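Local atomic coordinates of protein virB8 (Agrobacterium tumefaciens, PDB entry 2CC3), a protein that is suggested to act at the bacterial surface, as part of a type IV secretion system, in directing T-DNA transfer to plant cells. Residues A[9-14]-A[112-117]; A[15-20]-A[38-43]; A[20-25]-A[43-48]; A[50-53]-A[58-61]; A[88-93]-A[133-138]. One frame throughout, in Å; residues are numbered along the deposited sequence.

Contacts 1, 2 and 3 follow helix 6-23 along its length: contact 1 lays its start on strand 102-114, and contacts 2 and 3 join its later turns to the end of helix 30-39 and to helix 43-53. Centres step 10 Å from contact 1 to 2 and 6 Å from 2 to 3, where R20 and P43 are shared. Contact 4 closes the far end of helix 43-53, its centre 26 Å from that of contact 1. Contact 5 lies in the four-stranded sheet beneath, its centre about 10 Å from that of contact 3. The second subunit touches contacts 1, 2 and 3, and a bound methylpentanediol, probably from crystallisation, lies about 4 Å from the E17 side chain of contact 2.

Contact 1. Residues A[9-14]-A[112-117]; sequences AVVNAS and YEKVTS
V11 and Y112 carry most of the surface buried here, and K114 adds a smaller share at the margin. The backbones stay well apart, with 9.3 Å between V11 CA and Y112 CA, so the gap is bridged by side chains alone. V11 directs both methyls at the phenol end of the tyrosine: CG1 lies 3.6 Å from Y112 OH and 3.7 Å from Y112 CZ, while CG2 reaches Y112 OH at 4.0 Å. The two side chains meet crosswise, nearly perpendicular, and the methyl comes at the ring obliquely. Y112 has chi1 64°, which sets CG between its backbone N and carbonyl carbon and swings the ring off the strand to meet the helix. K114 passes more loosely, its CE 4.5 Å from V11 CG2, and carries its ammonium onward to a salt bridge with E7. No hydrogen bond joins the two segments; the evidence is for apolar packing. On the same helix V10 packs on V10 of the second subunit, so this part of helix 6-23 serves the dimer interface too. A long N-terminal helix laid against a curved antiparallel sheet in this way is characteristic of the NTF2-like fold of the VirB8 periplasmic domain.

Contact 2. Residues A[15-20]-A[38-43]; sequences LWEYVR and SNFSAP
In the helical layer of the VirB8 periplasmic domain, Y18 of helix 6-23 reaches across to F40 and S41, near the end of helix 30-39. The contact is buried, and Y18 and F40 supply most of its area. Their side chains lie antiparallel, side by side, with the tyrosine edge alongside the root of the phenylalanine: Y18 CD1 is 3.7 Å from F40 CB and 4.1 Å from F40 CG. With CG anti to the backbone N (chi1 -172°), the Y18 ring projects from its helix far enough to bring the phenol to S41. There Y18 OH donates to S41 OG at 2.7 Å, and that oxygen lies in the plane of the ring, at its edge. The same serine oxygen also stands 3.2 Å from Y18 CE1, so it sits beside the ring on the CE1 side of the hydroxyl. Both hydroxyls are used twice: Y18 OH also bonds R22 NH1, and S41 OG also bonds V37 O. The polar atoms thus form a hydrogen-bonded chain linking R22, Y18, S41 and V37 O. E17 touches more lightly, its OE1 4.3 Å from F40 CZ. The backbones of F40 and A42 bond to V132, which ties this part of the chain to strand 130-139 as well. Helix 6-23, the end of helix 30-39 and strand 130-139 therefore meet at one buried junction, the packing of helices over an antiparallel sheet seen in NTF2-like domains.

Contact 3. Residues A[20-25]-A[43-48]; sequences RLRESY and PMVRQN
N48 OD1 is gripped from two directions, by R22 NH2 and by water 1. The direct bond, R22 NH2 to N48 OD1 at 3.1 Å, is weak, since its N-H...O angle is only 134°. The water supplies a second route: it donates to N48 OD1 at 3.1 Å and accepts from R22 NH1 at 3.1 Å, so arginine, water and amide oxygen close into a small ring. N48 OD1 sits at the edge of the guanidinium, in its plane, while the guanidinium and amide planes are turned 49° apart. R22 gets there because its chain is extended from CG to NE, with CG anti to the backbone N (chi1 174°). That reach is needed, for R22 CA and R46 CA, the nearest CA pair of the two segments, are 10.8 Å apart. V45 CG1 also lies in the guanidinium plane, at the edge beside NH1, 3.7 Å from R22 NH1. The stronger polar partner of NH1 is the hydroxyl of Y18, one turn earlier on helix 6-23, and Y49 and Y135 pack against the arginine as well. Between these two segments the arginine meets an amide oxygen and a water. Its positive charge would therefore probably be stabilised by the dipoles of an amide oxygen, a phenol and a water, in a partly solvated link between helix 6-23 and helix 43-53.

Contact 4. Residues A[50-53]-A[58-61]; sequences QQFF and PTSP
F52, the first residue along helix 43-53 to touch the returning chain, does so with both its ring and its carbonyl. The ring tip approaches the proline obliquely, F52 CZ lying 3.5 Å from P61 CD, and F52 CE1 passes 3.8 Å from T59 O. Its carbonyl oxygen rests 3.4 Å from S60 CB and accepts a hydrogen bond from N57 in the connecting loop. F53 follows as the last residue of the helix. Its side chain sets out away from the loop, yet with CG anti to the backbone N (chi1 -155°) the ring swings round until F53 CE1 is 3.6 Å from P61 CG. P61 is thus touched at CD by F52 and at CG by F53, the latter crosswise. The short polar bond runs from side chain to backbone: S60 OG donates to F53 O at 2.6 Å, from a position 35° out of the carbonyl plane, with a C=O...O angle of 128°. F53 O is further bonded by the side-chain amide of Q62. S60 OG in turn accepts from Q62 N, which makes it the N-cap of helix 61-64, with P61 in the first turn. One serine hydroxyl thus joins a helix C-terminus to the next helix N-terminus, a serine N-cap followed by proline, at the end of the loop between two helices.

Contact 5. Residues A[88-93]-A[133-138]; sequences IRYKRT and TSYQTS
The Y90 ring has T137 OG1 at its edge, near its plane, and meets the indole of W106 with the two planes only about 10° apart. The second flat group, Y135, is in a T-shaped stack with Y18 of helix 6-23. Between the two segments the decisive bond is hydroxyl to hydroxyl: Y90 OH and T137 OG1 are 2.9 Å apart, and either could be the donor. The side chains approach almost at right angles, and T137 CB stands 3.8 Å from Y90 OH, so the phenol ends against the threonine's branch point. Y90 has CG between its backbone N and carbonyl carbon (chi1 60°), which carries the ring across the sheet in the direction of strand 130-139. Strands 85-96 and 130-139 are not neighbours in the four-stranded antiparallel sheet; strand 102-114 runs between them, and W106 belongs to it. The contact is therefore a side-chain bridge spanning an intervening strand, on the sheet face that helix 6-23 covers in this NTF2-like domain. T137 OG1 also has a weak bond to T107 O on that middle strand. Y90 OH and Y135 OH come no closer than 4.5 Å, and the polar partner of Y135 OH is E23 of the helix. Earlier on strand 130-139, Q136 NE2 donates at 2.7 Å, with an angle of 159°, to the OG of S134, a residue of the classic beta bulge in which T133 and S134 both face R111.

Contact 1. Residues A[9-14]-A[112-117]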
# COMPACT_ATOMS: atom_id res chain seq x y z
N ALA A 9 8.90 7.79 12.23
CA ALA A 9 8.36 6.50 11.75
C ALA A 9 7.49 6.68 10.51
O ALA A 9 7.62 5.95 9.52
CB ALA A 9 7.58 5.76 12.86
N VAL A 10 6.60 7.67 10.57
CA VAL A 10 5.76 8.04 9.45
C VAL A 10 6.55 8.44 8.20
O VAL A 10 6.21 8.03 7.09
CB VAL A 10 4.74 9.12 9.89
CG1 VAL A 10 3.81 9.53 8.73
CG2 VAL A 10 3.90 8.55 11.03
N VAL A 11 7.59 9.25 8.37
CA VAL A 11 8.50 9.58 7.24
C VAL A 11 8.99 8.34 6.53
O VAL A 11 8.80 8.20 5.30
CB VAL A 11 9.71 10.41 7.69
CG1 VAL A 11 10.67 10.62 6.54
CG2 VAL A 11 9.25 11.81 8.20
N ASN A 12 9.61 7.44 7.30
CA ASN A 12 10.32 6.28 6.76
C ASN A 12 9.40 5.34 6.02
O ASN A 12 9.75 4.80 4.96
CB ASN A 12 11.07 5.50 7.85
CG ASN A 12 12.20 6.30 8.49
OD1 ASN A 12 12.65 7.32 7.98
ND2 ASN A 12 12.63 5.84 9.64
N ALA A 13 8.22 5.15 6.62
CA ALA A 13 7.15 4.40 6.04
C ALA A 13 6.63 5.02 4.74
O ALA A 13 6.40 4.31 3.76
CB ALA A 13 6.01 4.17 7.08
N SER A 14 6.40 6.33 4.72
CA SER A 14 5.78 6.94 3.49
C SER A 14 6.81 6.97 2.32
O SER A 14 6.45 6.77 1.15
CB SER A 14 5.22 8.37 3.72
OG SER A 14 4.41 8.53 4.88
N TYR A 112 12.37 15.46 0.36
CA TYR A 112 10.93 15.60 0.57
C TYR A 112 10.72 16.86 1.37
O TYR A 112 11.62 17.30 2.07
CB TYR A 112 10.37 14.36 1.33
CG TYR A 112 10.93 14.19 2.75
CD1 TYR A 112 10.24 14.72 3.84
CD2 TYR A 112 12.13 13.51 2.99
CE1 TYR A 112 10.74 14.59 5.11
CE2 TYR A 112 12.63 13.35 4.30
CZ TYR A 112 11.92 13.91 5.33
OH TYR A 112 12.37 13.82 6.64
N GLU A 113 9.51 17.44 1.26
CA GLU A 113 9.04 18.50 2.13
C GLU A 113 7.76 18.02 2.85
O GLU A 113 7.15 17.04 2.47
CB GLU A 113 8.74 19.76 1.32
CG GLU A 113 7.43 19.69 0.50
CD GLU A 113 7.35 20.67 -0.68
OE1 GLU A 113 6.28 20.72 -1.33
OE2 GLU A 113 8.33 21.39 -0.98
N LYS A 114 7.37 18.73 3.89
CA LYS A 114 6.04 18.61 4.48
C LYS A 114 5.13 19.75 4.04
O LYS A 114 5.49 20.92 4.18
CB LYS A 114 6.17 18.65 5.98
CG LYS A 114 6.11 17.28 6.55
CD LYS A 114 7.07 17.07 7.70
CE LYS A 114 6.92 15.63 8.19
NZ LYS A 114 5.57 15.37 8.83
N VAL A 115 3.97 19.42 3.49
CA VAL A 115 2.90 20.41 3.33
C VAL A 115 1.89 20.28 4.49
O VAL A 115 1.55 19.16 4.92
CB VAL A 115 2.22 20.33 1.94
CG1 VAL A 115 3.25 20.42 0.85
CG2 VAL A 115 1.38 19.07 1.80
N THR A 116 1.41 21.42 4.98
CA THR A 116 0.45 21.46 6.09
C THR A 116 -0.96 20.94 5.75
O THR A 116 -1.66 20.43 6.63
CB THR A 116 0.34 22.86 6.72
OG1 THR A 116 0.60 23.87 5.73
CG2 THR A 116 1.34 23.01 7.85
N SER A 117 -1.35 21.07 4.48
CA SER A 117 -2.72 20.81 4.11
C SER A 117 -2.80 19.89 2.89
O SER A 117 -1.99 19.99 1.97
CB SER A 117 -3.44 22.15 3.90
OG SER A 117 -3.13 22.70 2.63

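Contact 2. Residues A[15-20]-A[38-43]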
# COMPACT_ATOMS: atom_id res chain seq x y z
N LEU A 15 8.07 7.21 2.66
CA LEU A 15 9.14 7.30 1.66
C LEU A 15 9.46 5.96 1.06
O LEU A 15 9.68 5.86 -0.16
CB LEU A 15 10.39 7.97 2.25
CG LEU A 15 10.26 9.47 2.57
CD1 LEU A 15 11.40 9.94 3.47
CD2 LEU A 15 10.20 10.32 1.31
N TRP A 16 9.39 4.92 1.89
CA TRP A 16 9.55 3.53 1.43
C TRP A 16 8.41 3.07 0.59
O TRP A 16 8.58 2.38 -0.42
CB TRP A 16 9.74 2.56 2.60
CG TRP A 16 9.64 1.16 2.11
CD1 TRP A 16 8.67 0.25 2.43
CD2 TRP A 16 10.49 0.52 1.16
NE1 TRP A 16 8.87 -0.91 1.75
CE2 TRP A 16 9.98 -0.78 0.96
CE3 TRP A 16 11.63 0.92 0.45
CZ2 TRP A 16 10.58 -1.70 0.08
CZ3 TRP A 16 12.22 0.01 -0.43
CH2 TRP A 16 11.69 -1.27 -0.60
N GLU A 17 7.20 3.41 1.03
CA GLU A 17 6.02 3.14 0.20
C GLU A 17 6.16 3.86 -1.16
O GLU A 17 5.87 3.29 -2.21
CB GLU A 17 4.76 3.55 0.94
CG GLU A 17 3.49 3.33 0.15
CD GLU A 17 2.33 4.11 0.72
OE1 GLU A 17 2.48 4.77 1.81
OE2 GLU A 17 1.27 4.09 0.07
N TYR A 18 6.64 5.10 -1.12
CA TYR A 18 6.98 5.83 -2.36
C TYR A 18 7.91 5.03 -3.23
O TYR A 18 7.60 4.68 -4.39
CB TYR A 18 7.56 7.22 -2.10
CG TYR A 18 7.74 8.05 -3.38
CD1 TYR A 18 6.68 8.82 -3.88
CD2 TYR A 18 8.97 8.07 -4.06
CE1 TYR A 18 6.83 9.58 -5.05
CE2 TYR A 18 9.14 8.80 -5.22
CZ TYR A 18 8.07 9.56 -5.72
OH TYR A 18 8.23 10.29 -6.87
N VAL A 19 9.07 4.70 -2.67
CA VAL A 19 10.02 3.86 -3.42
C VAL A 19 9.36 2.59 -3.93
O VAL A 19 9.42 2.29 -5.14
CB VAL A 19 11.24 3.47 -2.53
CG1 VAL A 19 12.20 2.54 -3.29
CG2 VAL A 19 11.93 4.70 -2.07
N ARG A 20 8.71 1.85 -3.04
CA ARG A 20 8.17 0.58 -3.43
C ARG A 20 7.18 0.76 -4.59
O ARG A 20 7.24 0.02 -5.59
CB ARG A 20 7.50 -0.11 -2.23
CG ARG A 20 6.95 -1.49 -2.47
CD ARG A 20 6.07 -1.97 -1.27
NE ARG A 20 4.77 -1.28 -1.18
CZ ARG A 20 3.62 -1.68 -1.76
NH1 ARG A 20 3.54 -2.79 -2.51
NH2 ARG A 20 2.52 -0.96 -1.58
N SER A 38 2.23 9.66 -8.32
CA SER A 38 2.00 11.03 -8.89
C SER A 38 1.54 12.06 -7.86
O SER A 38 1.97 13.21 -7.89
CB SER A 38 0.94 10.97 -10.02
OG SER A 38 1.30 10.02 -11.02
N ASN A 39 0.66 11.65 -6.95
CA ASN A 39 0.10 12.57 -5.95
C ASN A 39 1.10 13.00 -4.89
O ASN A 39 1.03 14.10 -4.34
CB ASN A 39 -1.13 11.94 -5.30
CG ASN A 39 -2.32 11.91 -6.24
OD1 ASN A 39 -2.52 12.84 -7.01
ND2 ASN A 39 -3.10 10.84 -6.17
N PHE A 40 2.02 12.09 -4.61
CA PHE A 40 3.09 12.27 -3.64
C PHE A 40 4.25 13.18 -4.14
O PHE A 40 5.12 13.55 -3.36
CB PHE A 40 3.71 10.88 -3.36
CG PHE A 40 3.22 10.18 -2.10
CD1 PHE A 40 2.22 9.20 -2.16
CD2 PHE A 40 3.83 10.42 -0.87
CE1 PHE A 40 1.78 8.51 -0.99
CE2 PHE A 40 3.40 9.74 0.30
CZ PHE A 40 2.38 8.78 0.23
N SER A 41 4.29 13.49 -5.44
CA SER A 41 5.46 14.13 -6.06
C SER A 41 5.21 15.57 -6.46
O SER A 41 4.17 15.88 -7.03
CB SER A 41 5.84 13.34 -7.29
OG SER A 41 6.08 11.99 -6.96
N ALA A 42 6.18 16.45 -6.19
CA ALA A 42 6.14 17.83 -6.66
C ALA A 42 6.30 17.80 -8.20
O ALA A 42 6.74 16.79 -8.73
CB ALA A 42 7.21 18.67 -5.97
N PRO A 43 5.81 18.84 -8.91
CA PRO A 43 5.70 18.92 -10.38
C PRO A 43 6.77 18.26 -11.26
O PRO A 43 6.42 17.50 -12.16
CB PRO A 43 5.60 20.43 -10.62
CG PRO A 43 4.73 20.87 -9.52
CD PRO A 43 5.17 20.02 -8.28

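Contact 3. Residues A[20-25]-A[43-48]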
# COMPACT_ATOMS: atom_id res chain seq x y z
N ARG A 20 8.71 1.85 -3.04
CA ARG A 20 8.17 0.58 -3.43
C ARG A 20 7.18 0.76 -4.59
O ARG A 20 7.24 0.02 -5.59
CB ARG A 20 7.50 -0.11 -2.23
CG ARG A 20 6.95 -1.49 -2.47
CD ARG A 20 6.07 -1.97 -1.27
NE ARG A 20 4.77 -1.28 -1.18
CZ ARG A 20 3.62 -1.68 -1.76
NH1 ARG A 20 3.54 -2.79 -2.51
NH2 ARG A 20 2.52 -0.96 -1.58
N LEU A 21 6.23 1.70 -4.45
CA LEU A 21 5.21 1.91 -5.49
C LEU A 21 5.82 2.38 -6.81
O LEU A 21 5.38 2.01 -7.89
CB LEU A 21 4.12 2.90 -5.01
CG LEU A 21 3.05 2.46 -3.99
CD1 LEU A 21 2.38 3.67 -3.42
CD2 LEU A 21 1.98 1.50 -4.52
N ARG A 22 6.87 3.18 -6.72
CA ARG A 22 7.50 3.73 -7.92
C ARG A 22 8.39 2.72 -8.64
O ARG A 22 8.45 2.73 -9.88
CB ARG A 22 8.22 5.04 -7.57
CG ARG A 22 9.01 5.60 -8.74
CD ARG A 22 9.38 7.06 -8.60
NE ARG A 22 10.03 7.50 -9.85
CZ ARG A 22 10.31 8.76 -10.12
NH1 ARG A 22 10.01 9.71 -9.26
NH2 ARG A 22 10.89 9.07 -11.27
N GLU A 23 9.06 1.84 -7.90
CA GLU A 23 10.08 0.98 -8.47
C GLU A 23 9.59 -0.46 -8.73
O GLU A 23 10.25 -1.22 -9.45
CB GLU A 23 11.36 0.99 -7.58
CG GLU A 23 11.96 2.40 -7.31
CD GLU A 23 12.35 3.16 -8.59
OE1 GLU A 23 12.56 2.49 -9.64
OE2 GLU A 23 12.46 4.41 -8.56
N SER A 24 8.46 -0.81 -8.11
CA SER A 24 7.74 -2.05 -8.35
C SER A 24 6.99 -1.97 -9.67
O SER A 24 6.75 -0.87 -10.16
CB SER A 24 6.71 -2.29 -7.25
OG SER A 24 7.22 -3.17 -6.29
N TYR A 25 6.61 -3.12 -10.22
CA TYR A 25 5.68 -3.15 -11.37
C TYR A 25 4.82 -4.39 -11.41
O TYR A 25 5.31 -5.52 -11.34
CB TYR A 25 6.38 -3.02 -12.74
CG TYR A 25 5.38 -3.15 -13.90
CD1 TYR A 25 4.53 -2.08 -14.20
CD2 TYR A 25 5.25 -4.32 -14.64
CE1 TYR A 25 3.60 -2.17 -15.22
CE2 TYR A 25 4.32 -4.41 -15.67
CZ TYR A 25 3.49 -3.32 -15.94
OH TYR A 25 2.56 -3.33 -16.95
N PRO A 43 5.81 18.84 -8.91
CA PRO A 43 5.70 18.92 -10.38
C PRO A 43 6.77 18.26 -11.26
O PRO A 43 6.42 17.50 -12.16
CB PRO A 43 5.60 20.43 -10.62
CG PRO A 43 4.73 20.87 -9.52
CD PRO A 43 5.17 20.02 -8.28
N MET A 44 8.04 18.51 -11.04
CA MET A 44 9.08 17.91 -11.89
C MET A 44 9.29 16.41 -11.66
O MET A 44 9.43 15.62 -12.59
CB MET A 44 10.39 18.62 -11.65
CG MET A 44 10.22 20.08 -11.44
SD MET A 44 11.54 20.82 -12.35
CE MET A 44 11.09 20.31 -13.98
N VAL A 45 9.30 16.05 -10.38
CA VAL A 45 9.33 14.65 -9.98
C VAL A 45 8.13 13.93 -10.61
O VAL A 45 8.29 12.91 -11.26
CB VAL A 45 9.38 14.56 -8.42
CG1 VAL A 45 9.35 13.10 -7.92
CG2 VAL A 45 10.61 15.21 -7.97
N ARG A 46 6.93 14.51 -10.49
CA ARG A 46 5.75 13.89 -11.10
C ARG A 46 5.94 13.68 -12.61
O ARG A 46 5.55 12.64 -13.16
CB ARG A 46 4.52 14.73 -10.83
CG ARG A 46 3.20 14.03 -11.09
CD ARG A 46 2.02 14.99 -11.28
NE ARG A 46 2.23 16.31 -10.68
CZ ARG A 46 1.99 16.64 -9.40
NH1 ARG A 46 1.51 15.74 -8.54
NH2 ARG A 46 2.22 17.86 -8.99
N GLN A 47 6.54 14.67 -13.26
CA GLN A 47 6.70 14.63 -14.70
C GLN A 47 7.78 13.66 -15.14
O GLN A 47 7.59 12.93 -16.10
CB GLN A 47 6.95 16.04 -15.24
CG GLN A 47 5.69 16.88 -15.16
CD GLN A 47 5.99 18.34 -15.06
OE1 GLN A 47 7.03 18.75 -14.53
NE2 GLN A 47 5.07 19.16 -15.55
N ASN A 48 8.91 13.64 -14.43
CA ASN A 48 9.94 12.61 -14.66
C ASN A 48 9.35 11.20 -14.54
O ASN A 48 9.56 10.36 -15.41
CB ASN A 48 11.09 12.81 -13.67
CG ASN A 48 12.24 11.80 -13.87
OD1 ASN A 48 12.58 11.05 -12.95
ND2 ASN A 48 12.83 11.80 -15.06
O HOH W 1 11.92 11.97 -10.10

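Contact 4. Residues A[50-53]-A[58-61]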
# COMPACT_ATOMS: atom_id res chain seq x y z
N GLN A 50 6.13 10.20 -14.71
CA GLN A 50 5.08 9.98 -15.70
C GLN A 50 5.59 9.76 -17.12
O GLN A 50 5.05 8.92 -17.85
CB GLN A 50 4.04 11.11 -15.65
CG GLN A 50 3.19 11.06 -14.37
CD GLN A 50 2.08 12.10 -14.31
OE1 GLN A 50 2.15 13.14 -14.95
NE2 GLN A 50 1.06 11.83 -13.50
N GLN A 51 6.64 10.50 -17.49
CA GLN A 51 7.24 10.37 -18.82
C GLN A 51 7.97 9.04 -18.98
O GLN A 51 8.04 8.48 -20.07
CB GLN A 51 8.20 11.55 -19.08
CG GLN A 51 8.18 12.05 -20.53
CD GLN A 51 8.90 11.11 -21.48
OE1 GLN A 51 9.91 10.48 -21.12
NE2 GLN A 51 8.39 11.01 -22.71
N PHE A 52 8.52 8.54 -17.88
CA PHE A 52 9.15 7.23 -17.87
C PHE A 52 8.10 6.10 -17.93
O PHE A 52 8.16 5.22 -18.79
CB PHE A 52 10.07 7.06 -16.65
CG PHE A 52 10.44 5.64 -16.41
CD1 PHE A 52 11.26 4.97 -17.31
CD2 PHE A 52 9.89 4.93 -15.34
CE1 PHE A 52 11.56 3.65 -17.14
CE2 PHE A 52 10.20 3.59 -15.16
CZ PHE A 52 11.04 2.95 -16.05
N PHE A 53 7.13 6.16 -17.03
CA PHE A 53 6.10 5.14 -16.93
C PHE A 53 5.13 5.06 -18.11
O PHE A 53 4.76 3.94 -18.52
CB PHE A 53 5.30 5.34 -15.64
CG PHE A 53 4.66 4.09 -15.15
CD1 PHE A 53 5.42 3.10 -14.54
CD2 PHE A 53 3.30 3.89 -15.31
CE1 PHE A 53 4.85 1.95 -14.10
CE2 PHE A 53 2.71 2.73 -14.86
CZ PHE A 53 3.48 1.75 -14.26
N PRO A 58 9.36 3.28 -24.84
CA PRO A 58 9.67 1.89 -25.21
C PRO A 58 10.38 1.12 -24.09
O PRO A 58 10.45 -0.10 -24.14
CB PRO A 58 10.60 2.04 -26.41
CG PRO A 58 11.22 3.38 -26.23
CD PRO A 58 10.14 4.23 -25.65
N THR A 59 10.91 1.85 -23.10
CA THR A 59 11.59 1.26 -21.94
C THR A 59 10.74 1.23 -20.66
O THR A 59 11.20 0.78 -19.60
CB THR A 59 12.98 1.92 -21.64
OG1 THR A 59 12.82 3.31 -21.38
CG2 THR A 59 13.94 1.76 -22.80
N SER A 60 9.50 1.71 -20.75
CA SER A 60 8.56 1.60 -19.64
C SER A 60 8.38 0.14 -19.24
O SER A 60 8.36 -0.75 -20.10
CB SER A 60 7.19 2.19 -20.00
OG SER A 60 6.22 1.87 -19.00
N PRO A 61 8.24 -0.12 -17.92
CA PRO A 61 7.92 -1.49 -17.47
C PRO A 61 6.64 -2.04 -18.13
O PRO A 61 6.53 -3.23 -18.38
CB PRO A 61 7.72 -1.34 -15.95
CG PRO A 61 7.51 0.16 -15.73
CD PRO A 61 8.36 0.82 -16.79

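Contact 5. Residues A[88-93]-A[133-138]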
# COMPACT_ATOMS: atom_id res chain seq x y z
N ILE A 88 17.67 5.40 0.44
CA ILE A 88 17.02 4.10 0.65
C ILE A 88 17.63 3.04 -0.24
O ILE A 88 17.49 3.11 -1.47
CB ILE A 88 15.50 4.18 0.36
CG1 ILE A 88 14.84 5.19 1.30
CG2 ILE A 88 14.87 2.80 0.50
CD1 ILE A 88 13.40 5.42 1.01
N ARG A 89 18.27 2.05 0.39
CA ARG A 89 18.84 0.93 -0.31
C ARG A 89 17.78 -0.16 -0.42
O ARG A 89 17.11 -0.45 0.56
CB ARG A 89 20.06 0.39 0.45
CG ARG A 89 21.01 -0.43 -0.40
CD ARG A 89 22.32 0.30 -0.70
NE ARG A 89 22.99 -0.23 -1.90
CZ ARG A 89 23.67 -1.37 -1.96
NH1 ARG A 89 23.78 -2.17 -0.91
NH2 ARG A 89 24.22 -1.75 -3.09
N TYR A 90 17.63 -0.76 -1.61
CA TYR A 90 16.62 -1.78 -1.82
C TYR A 90 17.11 -2.74 -2.86
O TYR A 90 17.90 -2.37 -3.70
CB TYR A 90 15.24 -1.18 -2.23
CG TYR A 90 15.24 -0.38 -3.51
CD1 TYR A 90 14.86 -0.94 -4.71
CD2 TYR A 90 15.63 0.96 -3.51
CE1 TYR A 90 14.89 -0.22 -5.88
CE2 TYR A 90 15.65 1.70 -4.65
CZ TYR A 90 15.29 1.11 -5.85
OH TYR A 90 15.31 1.86 -7.01
N LYS A 91 16.62 -3.97 -2.78
CA LYS A 91 16.86 -5.00 -3.77
C LYS A 91 15.68 -5.06 -4.70
O LYS A 91 14.52 -5.05 -4.26
CB LYS A 91 17.01 -6.35 -3.06
CG LYS A 91 17.19 -7.54 -4.00
CD LYS A 91 17.66 -8.75 -3.18
CE LYS A 91 17.50 -10.08 -3.93
NZ LYS A 91 16.38 -10.94 -3.42
N ARG A 92 15.98 -5.18 -6.00
CA ARG A 92 14.96 -5.19 -7.03
C ARG A 92 15.03 -6.49 -7.84
O ARG A 92 16.08 -6.84 -8.37
CB ARG A 92 15.13 -3.99 -7.94
CG ARG A 92 13.85 -3.45 -8.56
CD ARG A 92 13.87 -3.72 -10.03
NE ARG A 92 13.63 -2.51 -10.82
CZ ARG A 92 14.25 -2.22 -11.96
NH1 ARG A 92 15.18 -3.03 -12.47
NH2 ARG A 92 13.94 -1.09 -12.60
N THR A 93 13.91 -7.20 -7.91
CA THR A 93 13.86 -8.51 -8.53
C THR A 93 12.96 -8.45 -9.74
O THR A 93 11.80 -8.03 -9.64
CB THR A 93 13.31 -9.54 -7.52
OG1 THR A 93 14.00 -9.41 -6.28
CG2 THR A 93 13.47 -10.93 -8.05
N THR A 133 10.15 16.15 -3.60
CA THR A 133 10.63 17.31 -4.38
C THR A 133 11.87 17.06 -5.26
O THR A 133 12.11 17.79 -6.26
CB THR A 133 10.96 18.48 -3.43
OG1 THR A 133 11.88 18.05 -2.41
CG2 THR A 133 9.70 18.97 -2.79
N SER A 134 12.65 16.04 -4.89
CA SER A 134 13.67 15.46 -5.75
C SER A 134 13.82 13.94 -5.55
O SER A 134 13.68 13.41 -4.43
CB SER A 134 15.01 16.17 -5.56
OG SER A 134 15.98 15.56 -6.39
N TYR A 135 14.08 13.24 -6.65
CA TYR A 135 14.17 11.79 -6.67
C TYR A 135 15.07 11.27 -7.77
O TYR A 135 14.79 11.48 -8.95
CB TYR A 135 12.83 11.16 -6.93
CG TYR A 135 12.84 9.65 -6.80
CD1 TYR A 135 12.69 9.04 -5.55
CD2 TYR A 135 13.00 8.82 -7.94
CE1 TYR A 135 12.66 7.65 -5.43
CE2 TYR A 135 13.00 7.46 -7.81
CZ TYR A 135 12.81 6.87 -6.55
OH TYR A 135 12.79 5.48 -6.37
N GLN A 136 16.11 10.54 -7.38
CA GLN A 136 17.01 9.87 -8.30
C GLN A 136 17.33 8.49 -7.75
O GLN A 136 17.39 8.27 -6.54
CB GLN A 136 18.32 10.66 -8.42
CG GLN A 136 18.19 12.08 -9.01
CD GLN A 136 17.78 13.15 -7.99
OE1 GLN A 136 18.18 13.11 -6.81
NE2 GLN A 136 16.95 14.12 -8.44
N THR A 137 17.53 7.54 -8.64
CA THR A 137 17.93 6.24 -8.18
C THR A 137 19.09 5.69 -8.99
O THR A 137 19.25 6.00 -10.16
CB THR A 137 16.74 5.28 -8.03
OG1 THR A 137 17.20 4.03 -7.51
CG2 THR A 137 15.98 5.10 -9.37
N SER A 138 19.93 4.92 -8.33
CA SER A 138 21.11 4.39 -8.98
C SER A 138 21.26 2.93 -8.66
O SER A 138 21.27 2.54 -7.50
CB SER A 138 22.32 5.20 -8.53
OG SER A 138 22.15 5.53 -7.15